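Local atomic coordinates of probable 2-oxoacid ferredoxin oxidoreductase, alpha chain (Thermoplasma acidophilum, PDB entry 3JU3), a protein that probably forms part of an enzyme that oxidatively decarboxylates 2-oxoacids such as 2-oxoglutarate to acyl-CoA, passing the electrons to ferredoxin. Residues A[6-20]-A[35-48]. Numbering follows the deposited sequence. Where two conformers were deposited one is given.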
ATOM      1  N   ALA A   6       2.609  11.388 -20.826  1.00 23.29           N
ATOM      2  CA  ALA A   6       3.903  11.402 -20.153  1.00 22.42           C
ATOM      3  C   ALA A   6       4.510  12.784 -20.344  1.00 22.07           C
ATOM      4  O   ALA A   6       4.381  13.375 -21.420  1.00 22.00           O
ATOM      5  CB  ALA A   6       4.828  10.351 -20.718  1.00 21.78           C
ATOM      6  N   VAL A   7       5.185  13.285 -19.328  1.00 19.86           N
ATOM      7  CA  VAL A   7       5.806  14.588 -19.454  1.00 20.36           C
ATOM      8  C   VAL A   7       7.249  14.462 -19.002  1.00 19.55           C
ATOM      9  O   VAL A   7       7.540  13.692 -18.085  1.00 19.34           O
ATOM     10  CB  VAL A   7       5.020  15.674 -18.669  1.00 20.46           C
ATOM     11  CG1 VAL A   7       4.728  15.253 -17.227  1.00 20.24           C
ATOM     12  CG2 VAL A   7       5.748  17.012 -18.708  1.00 25.30           C
ATOM     13  N   LEU A   8       8.151  15.185 -19.636  1.00 18.83           N
ATOM     14  CA  LEU A   8       9.531  15.206 -19.174  1.00 18.87           C
ATOM     15  C   LEU A   8       9.688  16.507 -18.410  1.00 19.51           C
ATOM     16  O   LEU A   8       9.584  17.565 -19.015  1.00 18.87           O
ATOM     17  CB  LEU A   8      10.506  15.195 -20.358  1.00 18.70           C
ATOM     18  CG  LEU A   8      11.982  15.189 -19.960  1.00 18.88           C
ATOM     19  CD1 LEU A   8      12.365  13.938 -19.158  1.00 19.06           C
ATOM     20  CD2 LEU A   8      12.869  15.346 -21.180  1.00 22.31           C
ATOM     21  N   ILE A   9       9.922  16.433 -17.100  1.00 18.57           N
ATOM     22  CA  ILE A   9      10.080  17.629 -16.295  1.00 18.90           C
ATOM     23  C   ILE A   9      11.575  17.881 -16.076  1.00 19.68           C
ATOM     24  O   ILE A   9      12.321  16.979 -15.697  1.00 19.05           O
ATOM     25  CB  ILE A   9       9.365  17.487 -14.929  1.00 20.33           C
ATOM     26  CG1 ILE A   9       7.858  17.104 -15.149  1.00 20.42           C
ATOM     27  CG2 ILE A   9       9.612  18.727 -14.057  1.00 18.76           C
ATOM     28  CD1 ILE A   9       7.075  16.880 -13.868  1.00 22.09           C
ATOM     29  N   GLY A  10      11.975  19.115 -16.310  1.00 20.05           N
ATOM     30  CA  GLY A  10      13.361  19.538 -16.217  1.00 22.49           C
ATOM     31  C   GLY A  10      13.991  19.721 -17.586  1.00 23.49           C
ATOM     32  O   GLY A  10      13.320  19.922 -18.599  1.00 24.33           O
ATOM     33  N   GLU A  11      15.300  19.619 -17.596  1.00 25.22           N
ATOM     34  CA  GLU A  11      16.102  19.822 -18.770  1.00 27.71           C
ATOM     35  C   GLU A  11      16.168  18.589 -19.654  1.00 27.62           C
ATOM     36  O   GLU A  11      16.263  17.482 -19.138  1.00 28.49           O
ATOM     37  CB  GLU A  11      17.496  20.187 -18.299  1.00 28.82           C
ATOM     38  CG  GLU A  11      17.538  21.465 -17.484  1.00 33.17           C
ATOM     39  CD  GLU A  11      17.009  22.684 -18.239  1.00 38.08           C
ATOM     40  OE1 GLU A  11      17.505  22.974 -19.358  1.00 39.69           O
ATOM     41  OE2 GLU A  11      16.094  23.357 -17.697  1.00 41.74           O
ATOM     42  N   LYS A  12      16.145  18.784 -20.976  1.00 27.74           N
ATOM     43  CA  LYS A  12      16.171  17.671 -21.939  1.00 27.37           C
ATOM     44  C   LYS A  12      17.338  16.722 -21.724  1.00 26.32           C
ATOM     45  O   LYS A  12      17.149  15.510 -21.741  1.00 28.14           O
ATOM     46  CB  LYS A  12      16.202  18.161 -23.382  1.00 27.89           C
ATOM     47  CG  LYS A  12      15.019  19.016 -23.799  1.00 31.56           C
ATOM     48  CD  LYS A  12      13.756  18.182 -23.942  1.00 33.93           C
ATOM     49  CE  LYS A  12      12.591  18.898 -23.287  1.00 35.03           C
ATOM     50  NZ  LYS A  12      11.338  18.123 -23.441  1.00 35.25           N
ATOM     51  N   GLU A  13      18.537  17.281 -21.582  0.50 25.11           N
ATOM     52  CA  GLU A  13      19.741  16.519 -21.278  0.50 23.66           C
ATOM     53  C   GLU A  13      19.897  16.627 -19.784  0.50 22.56           C
ATOM     54  O   GLU A  13      19.615  17.691 -19.221  0.50 21.47           O
ATOM     55  CB  GLU A  13      20.962  17.144 -21.957  0.50 23.94           C
ATOM     56  CG  GLU A  13      22.323  16.684 -21.413  0.50 24.09           C
ATOM     57  CD  GLU A  13      22.943  15.525 -22.203  0.50 24.39           C
ATOM     58  OE1 GLU A  13      22.199  14.763 -22.866  0.50 24.39           O
ATOM     59  OE2 GLU A  13      24.183  15.382 -22.161  0.50 22.06           O
ATOM     60  N   ALA A  14      20.305  15.536 -19.146  1.00 21.28           N
ATOM     61  CA  ALA A  14      20.643  15.586 -17.723  1.00 20.13           C
ATOM     62  C   ALA A  14      21.534  14.434 -17.381  1.00 18.84           C
ATOM     63  O   ALA A  14      21.527  13.439 -18.077  1.00 19.87           O
ATOM     64  CB  ALA A  14      19.389  15.545 -16.877  1.00 19.73           C
ATOM     65  N   ASP A  15      22.326  14.587 -16.338  1.00 17.69           N
ATOM     66  CA  ASP A  15      23.165  13.521 -15.831  1.00 17.20           C
ATOM     67  C   ASP A  15      22.363  12.249 -15.477  1.00 17.54           C
ATOM     68  O   ASP A  15      22.837  11.142 -15.697  1.00 16.51           O
ATOM     69  CB  ASP A  15      23.923  14.010 -14.594  1.00 16.59           C
ATOM     70  CG  ASP A  15      24.928  15.132 -14.921  1.00 19.55           C
ATOM     71  OD1 ASP A  15      25.597  15.077 -15.967  1.00 19.22           O
ATOM     72  OD2 ASP A  15      25.029  16.095 -14.139  1.00 17.17           O
ATOM     73  N   ILE A  16      21.181  12.444 -14.880  1.00 17.60           N
ATOM     74  CA  ILE A  16      20.281  11.376 -14.409  1.00 17.40           C
ATOM     75  C   ILE A  16      18.869  11.651 -14.944  1.00 18.34           C
ATOM     76  O   ILE A  16      18.366  12.787 -14.836  1.00 17.55           O
ATOM     77  CB  ILE A  16      20.185  11.344 -12.856  1.00 17.66           C
ATOM     78  CG1 ILE A  16      21.540  10.946 -12.226  1.00 17.58           C
ATOM     79  CG2 ILE A  16      19.034  10.365 -12.401  1.00 19.92           C
ATOM     80  CD1 ILE A  16      21.701  11.321 -10.739  1.00 17.20           C
ATOM     81  N   THR A  17      18.220  10.614 -15.485  1.00 17.14           N
ATOM     82  CA  THR A  17      16.811  10.699 -15.825  1.00 17.03           C
ATOM     83  C   THR A  17      16.024   9.747 -14.928  1.00 17.10           C
ATOM     84  O   THR A  17      16.083   8.513 -15.085  1.00 17.25           O
ATOM     85  CB  THR A  17      16.618  10.323 -17.324  1.00 18.86           C
ATOM     86  OG1 THR A  17      17.222  11.344 -18.116  1.00 17.76           O
ATOM     87  CG2 THR A  17      15.107  10.181 -17.727  1.00 17.42           C
ATOM     88  N   PHE A  18      15.322  10.312 -13.968  1.00 17.03           N
ATOM     89  CA  PHE A  18      14.425   9.536 -13.115  1.00 16.75           C
ATOM     90  C   PHE A  18      13.164   9.202 -13.915  1.00 17.62           C
ATOM     91  O   PHE A  18      12.765   9.969 -14.789  1.00 17.77           O
ATOM     92  CB  PHE A  18      14.029  10.340 -11.873  1.00 15.21           C
ATOM     93  CG  PHE A  18      15.153  10.544 -10.883  1.00 16.79           C
ATOM     94  CD1 PHE A  18      15.588   9.485 -10.102  1.00 15.13           C
ATOM     95  CD2 PHE A  18      15.764  11.799 -10.725  1.00 17.11           C
ATOM     96  CE1 PHE A  18      16.621   9.662  -9.156  1.00 18.92           C
ATOM     97  CE2 PHE A  18      16.822  11.978  -9.785  1.00 14.53           C
ATOM     98  CZ  PHE A  18      17.225  10.930  -9.016  1.00 18.33           C
ATOM     99  N   VAL A  19      12.557   8.039 -13.635  1.00 17.92           N
ATOM    100  CA  VAL A  19      11.246   7.681 -14.196  1.00 17.78           C
ATOM    101  C   VAL A  19      10.380   7.275 -13.021  1.00 18.56           C
ATOM    102  O   VAL A  19      10.810   6.458 -12.186  1.00 18.70           O
ATOM    103  CB  VAL A  19      11.331   6.501 -15.155  1.00 18.61           C
ATOM    104  CG1 VAL A  19       9.940   6.236 -15.825  1.00 16.40           C
ATOM    105  CG2 VAL A  19      12.363   6.743 -16.212  1.00 17.00           C
ATOM    106  N   THR A  20       9.174   7.838 -12.937  1.00 18.14           N
ATOM    107  CA  THR A  20       8.222   7.371 -11.972  1.00 18.39           C
ATOM    108  C   THR A  20       6.792   7.709 -12.411  1.00 18.87           C
ATOM    109  O   THR A  20       6.574   8.263 -13.507  1.00 18.26           O
ATOM    110  CB  THR A  20       8.547   7.885 -10.527  1.00 19.15           C
ATOM    111  OG1 THR A  20       8.012   6.957  -9.551  1.00 20.39           O
ATOM    112  CG2 THR A  20       7.950   9.288 -10.285  1.00 18.95           C
ATOM    113  N   LEU A  35      20.188  17.786  -5.931  1.00 22.51           N
ATOM    114  CA  LEU A  35      21.286  17.461  -6.858  1.00 21.36           C
ATOM    115  C   LEU A  35      21.945  18.708  -7.496  1.00 21.39           C
ATOM    116  O   LEU A  35      23.165  18.769  -7.642  1.00 20.26           O
ATOM    117  CB  LEU A  35      20.805  16.445  -7.924  1.00 19.80           C
ATOM    118  CG  LEU A  35      20.652  14.991  -7.448  1.00 19.19           C
ATOM    119  CD1 LEU A  35      19.853  14.209  -8.511  1.00 15.65           C
ATOM    120  CD2 LEU A  35      22.016  14.317  -7.167  1.00 18.44           C
ATOM    121  N   LYS A  36      21.131  19.694  -7.875  1.00 22.11           N
ATOM    122  CA  LYS A  36      21.624  20.942  -8.453  1.00 23.03           C
ATOM    123  C   LYS A  36      22.682  21.571  -7.544  1.00 23.47           C
ATOM    124  O   LYS A  36      23.672  22.140  -8.023  1.00 21.97           O
ATOM    125  CB  LYS A  36      20.451  21.922  -8.634  1.00 23.80           C
ATOM    126  CG  LYS A  36      19.679  21.719  -9.888  1.00 24.09           C
ATOM    127  CD  LYS A  36      18.424  22.556  -9.892  1.00 28.82           C
ATOM    128  CE  LYS A  36      17.424  22.012 -10.921  1.00 31.30           C
ATOM    129  NZ  LYS A  36      16.222  22.903 -11.000  1.00 34.55           N
ATOM    130  N   GLU A  37      22.467  21.438  -6.232  1.00 24.02           N
ATOM    131  CA  GLU A  37      23.355  22.022  -5.225  1.00 24.83           C
ATOM    132  C   GLU A  37      24.759  21.451  -5.316  1.00 24.39           C
ATOM    133  O   GLU A  37      25.704  22.122  -4.958  1.00 24.27           O
ATOM    134  CB  GLU A  37      22.785  21.849  -3.811  1.00 25.07           C
ATOM    135  CG  GLU A  37      21.602  22.771  -3.562  1.00 28.12           C
ATOM    136  CD  GLU A  37      20.993  22.678  -2.159  1.00 33.00           C
ATOM    137  OE1 GLU A  37      21.662  22.231  -1.190  1.00 34.90           O
ATOM    138  OE2 GLU A  37      19.835  23.112  -2.021  1.00 33.48           O
ATOM    139  N   GLU A  38      24.865  20.211  -5.782  1.00 23.61           N
ATOM    140  CA  GLU A  38      26.137  19.540  -5.961  1.00 23.68           C
ATOM    141  C   GLU A  38      26.583  19.575  -7.408  1.00 22.08           C
ATOM    142  O   GLU A  38      27.540  18.869  -7.777  1.00 21.55           O
ATOM    143  CB  GLU A  38      26.028  18.067  -5.561  1.00 24.81           C
ATOM    144  CG  GLU A  38      26.048  17.818  -4.119  1.00 27.93           C
ATOM    145  CD  GLU A  38      25.925  16.357  -3.839  1.00 31.36           C
ATOM    146  OE1 GLU A  38      26.969  15.659  -3.848  1.00 34.09           O
ATOM    147  OE2 GLU A  38      24.785  15.909  -3.622  1.00 31.51           O
ATOM    148  N   GLY A  39      25.899  20.382  -8.221  1.00 20.12           N
ATOM    149  CA  GLY A  39      26.226  20.483  -9.654  1.00 18.50           C
ATOM    150  C   GLY A  39      25.853  19.278 -10.493  1.00 17.24           C
ATOM    151  O   GLY A  39      26.406  19.087 -11.606  1.00 15.84           O
ATOM    152  N   ILE A  40      24.867  18.506 -10.013  1.00 15.60           N
ATOM    153  CA  ILE A  40      24.378  17.360 -10.781  1.00 15.92           C
ATOM    154  C   ILE A  40      23.007  17.657 -11.364  1.00 16.16           C
ATOM    155  O   ILE A  40      22.113  18.062 -10.638  1.00 15.85           O
ATOM    156  CB  ILE A  40      24.293  16.114  -9.930  1.00 16.24           C
ATOM    157  CG1 ILE A  40      25.696  15.700  -9.497  1.00 16.42           C
ATOM    158  CG2 ILE A  40      23.615  14.992 -10.702  1.00 14.17           C
ATOM    159  CD1 ILE A  40      25.694  14.667  -8.382  1.00 17.24           C
ATOM    160  N   SER A  41      22.848  17.455 -12.668  1.00 15.79           N
ATOM    161  CA  SER A  41      21.549  17.724 -13.299  1.00 16.69           C
ATOM    162  C   SER A  41      20.698  16.457 -13.398  1.00 16.77           C
ATOM    163  O   SER A  41      21.200  15.359 -13.580  1.00 17.33           O
ATOM    164  CB  SER A  41      21.724  18.361 -14.683  1.00 16.90           C
ATOM    165  OG  SER A  41      22.453  17.470 -15.507  1.00 18.99           O
ATOM    166  N   ALA A  42      19.385  16.617 -13.316  1.00 16.89           N
ATOM    167  CA  ALA A  42      18.532  15.446 -13.359  1.00 16.85           C
ATOM    168  C   ALA A  42      17.223  15.913 -13.940  1.00 16.59           C
ATOM    169  O   ALA A  42      16.827  17.080 -13.740  1.00 17.37           O
ATOM    170  CB  ALA A  42      18.375  14.852 -11.967  1.00 16.55           C
ATOM    171  N   ASN A  43      16.567  15.042 -14.698  1.00 14.85           N
ATOM    172  CA  ASN A  43      15.224  15.352 -15.138  1.00 14.31           C
ATOM    173  C   ASN A  43      14.296  14.189 -14.731  1.00 14.17           C
ATOM    174  O   ASN A  43      14.764  13.206 -14.128  1.00 13.24           O
ATOM    175  CB  ASN A  43      15.184  15.710 -16.646  1.00 13.70           C
ATOM    176  CG  ASN A  43      15.760  14.604 -17.539  1.00 15.36           C
ATOM    177  OD1 ASN A  43      15.890  13.463 -17.108  1.00 14.30           O
ATOM    178  ND2 ASN A  43      16.106  14.942 -18.780  1.00 12.27           N
ATOM    179  N   LEU A  44      12.987  14.317 -14.979  1.00 12.97           N
ATOM    180  CA  LEU A  44      12.030  13.298 -14.521  1.00 12.65           C
ATOM    181  C   LEU A  44      11.063  12.999 -15.651  1.00 13.06           C
ATOM    182  O   LEU A  44      10.355  13.903 -16.124  1.00 11.92           O
ATOM    183  CB  LEU A  44      11.263  13.746 -13.248  1.00 13.10           C
ATOM    184  CG  LEU A  44      10.024  12.881 -12.898  1.00 10.36           C
ATOM    185  CD1 LEU A  44      10.384  11.425 -12.599  1.00 10.81           C
ATOM    186  CD2 LEU A  44       9.220  13.444 -11.743  1.00 14.61           C
ATOM    187  N   LEU A  45      11.051  11.742 -16.105  1.00 12.03           N
ATOM    188  CA  LEU A  45      10.030  11.310 -17.052  1.00 12.34           C
ATOM    189  C   LEU A  45       8.905  10.799 -16.165  1.00 12.06           C
ATOM    190  O   LEU A  45       9.070   9.832 -15.454  1.00 12.01           O
ATOM    191  CB  LEU A  45      10.551  10.221 -17.983  1.00 11.43           C
ATOM    192  CG  LEU A  45       9.554   9.427 -18.832  1.00 12.40           C
ATOM    193  CD1 LEU A  45       8.937  10.374 -19.788  1.00 13.62           C
ATOM    194  CD2 LEU A  45      10.289   8.305 -19.624  1.00 14.93           C
ATOM    195  N   TYR A  46       7.777  11.486 -16.209  1.00 12.38           N
ATOM    196  CA  TYR A  46       6.652  11.185 -15.342  1.00 12.66           C
ATOM    197  C   TYR A  46       5.544  10.591 -16.202  1.00 12.56           C
ATOM    198  O   TYR A  46       5.059  11.236 -17.133  1.00 11.11           O
ATOM    199  CB  TYR A  46       6.180  12.480 -14.690  1.00 12.01           C
ATOM    200  CG  TYR A  46       5.006  12.329 -13.790  1.00 16.18           C
ATOM    201  CD1 TYR A  46       5.070  11.568 -12.634  1.00 16.40           C
ATOM    202  CD2 TYR A  46       3.820  12.962 -14.095  1.00 18.02           C
ATOM    203  CE1 TYR A  46       3.971  11.447 -11.829  1.00 18.61           C
ATOM    204  CE2 TYR A  46       2.746  12.834 -13.329  1.00 18.27           C
ATOM    205  CZ  TYR A  46       2.815  12.091 -12.199  1.00 20.22           C
ATOM    206  OH  TYR A  46       1.685  12.045 -11.441  1.00 23.58           O
ATOM    207  N   LEU A  47       5.150   9.363 -15.873  1.00 13.67           N
ATOM    208  CA  LEU A  47       4.057   8.705 -16.576  1.00 13.94           C
ATOM    209  C   LEU A  47       2.749   9.016 -15.852  1.00 14.27           C
ATOM    210  O   LEU A  47       2.615   8.777 -14.646  1.00 11.63           O
ATOM    211  CB  LEU A  47       4.297   7.202 -16.651  1.00 14.23           C
ATOM    212  CG  LEU A  47       5.693   6.868 -17.212  1.00 16.57           C
ATOM    213  CD1 LEU A  47       6.001   5.357 -17.229  1.00 17.94           C
ATOM    214  CD2 LEU A  47       5.942   7.506 -18.616  1.00 13.93           C
ATOM    215  N   LYS A  48       1.813   9.580 -16.591  1.00 14.62           N
ATOM    216  CA  LYS A  48       0.523   9.949 -16.041  1.00 18.20           C
ATOM    217  C   LYS A  48      -0.440   8.743 -16.089  1.00 19.32           C
ATOM    218  O   LYS A  48      -0.523   8.025 -17.085  1.00 20.62           O
ATOM    219  CB  LYS A  48      -0.054  11.094 -16.876  1.00 17.67           C
ATOM    220  CG  LYS A  48       0.812  12.312 -16.835  1.00 19.33           C
ATOM    221  CD  LYS A  48       0.095  13.426 -17.536  1.00 21.35           C
ATOM    222  CE  LYS A  48       0.884  14.671 -17.516  1.00 18.67           C
ATOM    223  NZ  LYS A  48       0.144  15.606 -18.384  1.00 21.41           N
TER
HETATM  224  O   HOH W   1      17.425  12.700 -20.371  1.00 27.99           O
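Phe18 meets Leu35 at its ring edge, with Leu35 CD1 in the ring plane and 4.0 Å from Phe18 CE2, while Ile16 CG2 of its own strand sits over the centre of one ring face. Ala42 CB approaches the ring obliquely. The second ring, Tyr46, takes Val7 CG1 at its edge, in plane, and pairs with Lys25 as a cation-pi partner. The third flat group, the Asn43 amide, is fixed at both ends. Its ND2 donates to Glu11 O (2.6 Å), which lies near the amide plane, and its OD1 receives Thr17 OG1 on a lone pair at 2.7 Å. A water closes the triangle, donating to Thr17 OG1 and accepting from Asn43 ND2. With CG placed between the backbone N and the carbonyl carbon (chi1 57°), the amide, carried by strand 42-47, bridges the backbone at Glu11 and the side chain of Thr17 on strand 16-20.

Strand 42-47 is the middle of a mixed three-stranded sheet: its axis runs antiparallel to 6-9 (169°), with Tyr46 N bonded to Val7 O, and nearly parallel to 16-20 (24°), with Leu45 N bonded to Phe18 O. The beta-alpha-beta unit of strand 16-21, helix 25-37 and strand 42-47 lies in the pyruvate:ferredoxin oxidoreductase core domain II family region. Thr17, Phe18 and Val19 pair in parallel with a strand of the second subunit, continuing the sheet across the interface.

Near the start of strand 42-47, Asp15 N donates to Ser41 OG, and Ser41 N reaches Asp15 OD2 at 3.0 Å, on the anti side and out of the carboxylate plane. Two residues before Ser41, Gly39, with positive phi, ends the helix as the C-prime residue of a Schellman motif, Ile40 N bonding to Leu35 O and Gly39 N to Lys36 O. On the Ala6 and Val19 face, Ala6 CB packs on Leu47 CD2 at 3.7 Å, and helix 79-87 touches Val19 and Leu47.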